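Local coordinates for protein saframycin Mx1 synthetase B (Legionella pneumophila subsp. pneumophila, PDB 3KXW) that belongs to the AMP-binding enzyme family of the ANL clan and holds 5'-o-[(s)-(dodecanoyloxy)(hydroxy)phosphoryl]adenosine in its pocket, at residues Glu507-Phe512 with Ile543-Met548; Gln471-Ser476 with Cys489-Ile494. All coordinates share one frame; numbering follows the deposited sequence.

Contact 1 (Glu507-Phe512 with Ile543-Met548); sequences EVKNRF and IPLKAM
The carboxylate of Glu507 reaches toward the turn Pro544-Ala547, which follows Ile543. Its OE2 accepts a hydrogen bond from the backbone N of Met548 at 2.9 Å, met nearly along the C-O axis with an N-H...O angle of 163°. A water that also donates to Met548 O gives OE2 a second bond, 2.8 Å long. OE1 lies 3.9 Å from Leu545 CD2 and accepts from the backbone N of Lys488. Between them these bonds fix the rotation of the carboxylate. It reaches this place on a straight chain (chi2 179°), whose CG passes 4.0 Å from Ile543 CG1, the two side chains crossing at a slant.

Beside it, the backbones pair as parallel strands: Val508 N donates to Ile543 O at 2.8 Å, and Glu507 CA makes a CA-H...O contact with the same oxygen. After Ile543, Pro544 to Ala547 form a type II turn, and Leu545 CG rests 3.5 Å from Lys509 CA. A second water bridges Val508 O and Leu545 N.

The contact joins the C-terminal parts of strands 499-508 and 539-544, the two strands of a beta-alpha-beta unit linked through helix 515-533. Strand 486-496 flanks Glu507 through Lys488, and Met548 packs on helix 554-567 at Arg557 and Cys561.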
loop_
_atom_site.group_PDB
_atom_site.type_symbol
_atom_site.label_atom_id
_atom_site.label_comp_id
_atom_site.label_asym_id
_atom_site.label_seq_id
_atom_site.Cartn_x
_atom_site.Cartn_y
_atom_site.Cartn_z
ATOM N N GLU A 507 -2.230 0.094 -29.614
ATOM C CA GLU A 507 -2.915 -0.075 -30.895
ATOM C C GLU A 507 -4.009 -1.123 -30.684
ATOM O O GLU A 507 -3.811 -2.074 -29.922
ATOM C CB GLU A 507 -1.949 -0.598 -31.944
ATOM C CG GLU A 507 -0.780 0.318 -32.238
ATOM C CD GLU A 507 0.162 -0.294 -33.289
ATOM O OE1 GLU A 507 0.189 -1.538 -33.420
ATOM O OE2 GLU A 507 0.856 0.483 -33.972
ATOM N N VAL A 508 -5.162 -0.948 -31.320
ATOM C CA VAL A 508 -6.193 -1.967 -31.269
ATOM C C VAL A 508 -6.389 -2.508 -32.672
ATOM O O VAL A 508 -6.383 -1.743 -33.641
ATOM C CB VAL A 508 -7.544 -1.432 -30.697
ATOM C CG1 VAL A 508 -7.370 -1.021 -29.224
ATOM C CG2 VAL A 508 -8.025 -0.261 -31.491
ATOM N N LYS A 509 -6.528 -3.828 -32.788
ATOM C CA LYS A 509 -6.756 -4.422 -34.100
ATOM C C LYS A 509 -7.998 -3.843 -34.757
ATOM O O LYS A 509 -7.987 -3.554 -35.941
ATOM C CB LYS A 509 -6.899 -5.949 -34.015
ATOM C CG LYS A 509 -5.639 -6.686 -33.554
ATOM C CD LYS A 509 -5.883 -8.188 -33.430
ATOM C CE LYS A 509 -4.628 -8.904 -32.993
ATOM N NZ LYS A 509 -4.878 -10.372 -32.949
ATOM N N ASN A 510 -9.074 -3.732 -33.986
ATOM C CA ASN A 510 -10.369 -3.276 -34.482
ATOM C C ASN A 510 -10.679 -1.857 -34.017
ATOM O O ASN A 510 -11.090 -1.626 -32.864
ATOM C CB ASN A 510 -11.502 -4.256 -34.081
ATOM C CG ASN A 510 -12.830 -3.930 -34.777
ATOM O OD1 ASN A 510 -13.080 -2.782 -35.122
ATOM N ND2 ASN A 510 -13.683 -4.944 -34.979
ATOM N N ARG A 511 -10.485 -0.907 -34.923
ATOM C CA ARG A 511 -10.619 0.515 -34.592
ATOM C C ARG A 511 -12.061 0.950 -34.388
ATOM O O ARG A 511 -12.321 2.076 -33.955
ATOM C CB ARG A 511 -9.956 1.386 -35.668
ATOM C CG ARG A 511 -10.725 1.474 -36.995
ATOM C CD ARG A 511 -9.892 2.194 -38.048
ATOM N NE ARG A 511 -10.651 2.447 -39.272
ATOM C CZ ARG A 511 -11.626 3.350 -39.368
ATOM N NH1 ARG A 511 -11.966 4.068 -38.307
ATOM N NH2 ARG A 511 -12.266 3.538 -40.520
ATOM N N PHE A 512 -12.990 0.059 -34.705
ATOM C CA PHE A 512 -14.401 0.299 -34.432
ATOM C C PHE A 512 -14.835 -0.292 -33.102
ATOM O O PHE A 512 -16.025 -0.330 -32.819
ATOM C CB PHE A 512 -15.254 -0.301 -35.550
ATOM C CG PHE A 512 -14.830 0.144 -36.905
ATOM C CD1 PHE A 512 -15.170 1.404 -37.365
ATOM C CD2 PHE A 512 -14.060 -0.687 -37.711
ATOM C CE1 PHE A 512 -14.771 1.830 -38.627
ATOM C CE2 PHE A 512 -13.645 -0.268 -38.976
ATOM C CZ PHE A 512 -14.006 0.992 -39.430
ATOM N N ILE A 543 -5.298 3.598 -30.162
ATOM C CA ILE A 543 -5.079 4.097 -31.512
ATOM C C ILE A 543 -5.163 2.926 -32.498
ATOM O O ILE A 543 -5.107 1.774 -32.085
ATOM C CB ILE A 543 -3.709 4.788 -31.610
ATOM C CG1 ILE A 543 -2.576 3.782 -31.383
ATOM C CG2 ILE A 543 -3.629 5.956 -30.599
ATOM C CD1 ILE A 543 -1.225 4.343 -31.755
ATOM N N PRO A 544 -5.287 3.219 -33.805
ATOM C CA PRO A 544 -5.417 2.156 -34.812
ATOM C C PRO A 544 -4.148 1.328 -34.989
ATOM O O PRO A 544 -3.047 1.764 -34.658
ATOM C CB PRO A 544 -5.714 2.932 -36.118
ATOM C CG PRO A 544 -6.198 4.276 -35.680
ATOM C CD PRO A 544 -5.406 4.556 -34.417
ATOM N N LEU A 545 -4.324 0.123 -35.518
ATOM C CA LEU A 545 -3.217 -0.743 -35.892
ATOM C C LEU A 545 -2.221 -0.029 -36.790
ATOM O O LEU A 545 -2.597 0.808 -37.604
ATOM C CB LEU A 545 -3.734 -1.973 -36.638
ATOM C CG LEU A 545 -3.923 -3.289 -35.904
ATOM C CD1 LEU A 545 -3.917 -4.433 -36.933
ATOM C CD2 LEU A 545 -2.842 -3.519 -34.840
ATOM N N LYS A 546 -0.946 -0.377 -36.620
ATOM C CA LYS A 546 0.146 0.177 -37.431
ATOM C C LYS A 546 0.339 1.690 -37.244
ATOM O O LYS A 546 1.059 2.334 -38.006
ATOM C CB LYS A 546 -0.054 -0.188 -38.918
ATOM C CG LYS A 546 1.117 0.178 -39.842
ATOM C CD LYS A 546 2.369 -0.691 -39.601
ATOM C CE LYS A 546 3.374 -0.569 -40.765
ATOM N NZ LYS A 546 4.572 -1.478 -40.636
ATOM N N ALA A 547 -0.282 2.263 -36.220
ATOM C CA ALA A 547 -0.173 3.701 -36.022
ATOM C C ALA A 547 1.167 4.071 -35.370
ATOM O O ALA A 547 1.598 5.216 -35.442
ATOM C CB ALA A 547 -1.342 4.238 -35.209
HETATM N N MSE A 548 1.807 3.094 -34.736
HETATM C CA MSE A 548 3.171 3.256 -34.229
HETATM C C MSE A 548 4.190 2.751 -35.241
HETATM O O MSE A 548 4.077 1.630 -35.739
HETATM C CB MSE A 548 3.352 2.481 -32.928
HETATM C CG MSE A 548 2.372 2.879 -31.837
HETATM SE SE MSE A 548 2.666 1.851 -30.179
HETATM C CE MSE A 548 1.114 2.511 -29.174
HETATM O O HOH W 1 3.179 -0.721 -34.934
HETATM O O HOH W 2 -7.066 -0.641 -36.244
#

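Contact 2 (Gln471-Ser476 with Cys489-Ile494); sequences QDIEFS and CAAFVI
Helix 471-476 runs across strand 489-494 in a roughly antiparallel sense, with 147° between their directions and 7.2 Å between the axes at closest approach. The backbones come nearest at Glu474 and Ala490, whose CA atoms are 5.9 Å apart, and the strand then draws away from the helix toward Ile494.

Glu474 makes the polar link. Its chain is extended beyond CG and lies over the strand, bringing OE2 within 2.9 Å of Ala491 N. That N-H is directed at the anti lone pair of OE2, the one away from OE1, in a fairly straight bond of 162°. The same oxygen is 3.3 Å from Ala490 CA, while Glu474 CG passes 3.6 Å from Ala491 N, so aliphatic chain and carboxylate both press on the strand backbone. Cys489 SG lies 3.9 Å from Glu474 CB, where chi1 of 74° sets the sulfur between its own backbone N and carbonyl carbon. One residue earlier than Glu474, Ile473 turns its CG2 methyl onto Ala491 CB at 3.7 Å. The small side chain of Ala491 probably allows the close approach here, and Ile473 also packs against Leu502 and Val529.

A carboxylate buried between helix and strand would be costly if left alone. OE2 is instead shared between the Ala491 amide and a salt bridge to Arg558 NE, from helix 554-567. The nearby arginine would be expected to favour the ionised form of Glu474, whose charge thus couples two helices to one strand.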
loop_
_atom_site.group_PDB
_atom_site.type_symbol
_atom_site.label_atom_id
_atom_site.label_comp_id
_atom_site.label_asym_id
_atom_site.label_seq_id
_atom_site.Cartn_x
_atom_site.Cartn_y
_atom_site.Cartn_z
ATOM N N GLN A 471 9.173 -0.678 -19.658
ATOM C CA GLN A 471 9.456 -1.899 -20.389
ATOM C C GLN A 471 8.711 -3.091 -19.781
ATOM O O GLN A 471 8.197 -3.950 -20.503
ATOM C CB GLN A 471 10.980 -2.147 -20.425
ATOM C CG GLN A 471 11.785 -0.930 -20.936
ATOM C CD GLN A 471 11.860 0.252 -19.934
ATOM O OE1 GLN A 471 11.658 0.089 -18.746
ATOM N NE2 GLN A 471 12.174 1.433 -20.438
ATOM N N ASP A 472 8.625 -3.142 -18.455
ATOM C CA ASP A 472 8.012 -4.300 -17.826
ATOM C C ASP A 472 6.495 -4.306 -17.962
ATOM O O ASP A 472 5.884 -5.366 -18.066
ATOM C CB ASP A 472 8.451 -4.445 -16.368
ATOM C CG ASP A 472 9.911 -4.846 -16.236
ATOM O OD1 ASP A 472 10.512 -5.309 -17.230
ATOM O OD2 ASP A 472 10.461 -4.719 -15.125
ATOM N N ILE A 473 5.894 -3.119 -17.966
ATOM C CA ILE A 473 4.452 -2.974 -18.177
ATOM C C ILE A 473 4.117 -3.381 -19.609
ATOM O O ILE A 473 3.134 -4.069 -19.847
ATOM C CB ILE A 473 3.993 -1.535 -17.941
ATOM C CG1 ILE A 473 4.073 -1.159 -16.458
ATOM C CG2 ILE A 473 2.579 -1.322 -18.467
ATOM C CD1 ILE A 473 3.893 0.338 -16.213
ATOM N N GLU A 474 4.945 -2.968 -20.559
ATOM C CA GLU A 474 4.732 -3.343 -21.954
ATOM C C GLU A 474 4.793 -4.863 -22.113
ATOM O O GLU A 474 3.978 -5.457 -22.828
ATOM C CB GLU A 474 5.746 -2.617 -22.858
ATOM C CG GLU A 474 5.524 -1.111 -22.862
ATOM C CD GLU A 474 6.705 -0.309 -23.416
ATOM O OE1 GLU A 474 7.703 -0.928 -23.838
ATOM O OE2 GLU A 474 6.623 0.933 -23.429
ATOM N N PHE A 475 5.746 -5.486 -21.427
ATOM C CA PHE A 475 5.880 -6.945 -21.433
ATOM C C PHE A 475 4.612 -7.627 -20.933
ATOM O O PHE A 475 4.134 -8.596 -21.546
ATOM C CB PHE A 475 7.062 -7.399 -20.578
ATOM C CG PHE A 475 7.260 -8.894 -20.572
ATOM C CD1 PHE A 475 8.103 -9.492 -21.489
ATOM C CD2 PHE A 475 6.594 -9.695 -19.650
ATOM C CE1 PHE A 475 8.288 -10.871 -21.493
ATOM C CE2 PHE A 475 6.767 -11.077 -19.652
ATOM C CZ PHE A 475 7.622 -11.660 -20.582
ATOM N N SER A 476 4.093 -7.137 -19.805
ATOM C CA SER A 476 2.868 -7.662 -19.222
ATOM C C SER A 476 1.712 -7.634 -20.224
ATOM O O SER A 476 1.017 -8.637 -20.407
ATOM C CB SER A 476 2.497 -6.898 -17.936
ATOM O OG SER A 476 3.347 -7.279 -16.855
ATOM N N CYS A 489 2.173 -1.669 -28.073
ATOM C CA CYS A 489 1.815 -0.840 -26.933
ATOM C C CYS A 489 3.039 -0.098 -26.383
ATOM O O CYS A 489 4.184 -0.440 -26.678
ATOM C CB CYS A 489 1.184 -1.690 -25.820
ATOM S SG CYS A 489 2.359 -2.735 -24.886
ATOM N N ALA A 490 2.779 0.901 -25.562
ATOM C CA ALA A 490 3.843 1.666 -24.949
ATOM C C ALA A 490 3.315 2.197 -23.624
ATOM O O ALA A 490 2.134 2.489 -23.507
ATOM C CB ALA A 490 4.271 2.803 -25.855
ATOM N N ALA A 491 4.189 2.264 -22.624
ATOM C CA ALA A 491 3.829 2.801 -21.313
ATOM C C ALA A 491 4.864 3.838 -20.918
ATOM O O ALA A 491 6.036 3.660 -21.168
ATOM C CB ALA A 491 3.795 1.691 -20.282
ATOM N N PHE A 492 4.421 4.912 -20.282
ATOM C CA PHE A 492 5.334 5.964 -19.883
ATOM C C PHE A 492 4.630 6.867 -18.912
ATOM O O PHE A 492 3.403 6.865 -18.828
ATOM C CB PHE A 492 5.823 6.762 -21.094
ATOM C CG PHE A 492 4.728 7.226 -22.005
ATOM C CD1 PHE A 492 4.169 8.489 -21.862
ATOM C CD2 PHE A 492 4.237 6.398 -22.995
ATOM C CE1 PHE A 492 3.149 8.921 -22.699
ATOM C CE2 PHE A 492 3.212 6.827 -23.835
ATOM C CZ PHE A 492 2.677 8.089 -23.691
ATOM N N VAL A 493 5.408 7.680 -18.211
ATOM C CA VAL A 493 4.838 8.640 -17.277
ATOM C C VAL A 493 4.966 10.052 -17.800
ATOM O O VAL A 493 6.034 10.463 -18.275
ATOM C CB VAL A 493 5.536 8.563 -15.909
ATOM C CG1 VAL A 493 4.935 9.600 -14.943
ATOM C CG2 VAL A 493 5.388 7.181 -15.346
ATOM N N ILE A 494 3.865 10.789 -17.702
ATOM C CA ILE A 494 3.775 12.173 -18.142
ATOM C C ILE A 494 3.671 13.048 -16.916
ATOM O O ILE A 494 2.921 12.716 -16.000
ATOM C CB ILE A 494 2.495 12.365 -18.979
ATOM C CG1 ILE A 494 2.607 11.542 -20.256
ATOM C CG2 ILE A 494 2.245 13.826 -19.298
ATOM C CD1 ILE A 494 3.952 11.678 -20.906
#

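In the fold
Following the chain from the N terminus, contact 2 comes first: helix 469-479 leads through a short connection into strand 486-496, and the contact closes that loop. Strand 499-508 follows as the antiparallel neighbour of 486-496, and contact 1 then closes a longer loop through helix 515-533 to strand 539-544. The two loops are in series, neither nested nor crossing. The centres of the two contacts are about 17 Å apart, yet they meet where Met548 CE packs 4.1 Å from Cys489 CA. Together they tie helix 469-479 to three strands of one mixed sheet, all within the Disco-interacting protein 2-like AMP domain, with helix 554-567 touching residues of both contacts.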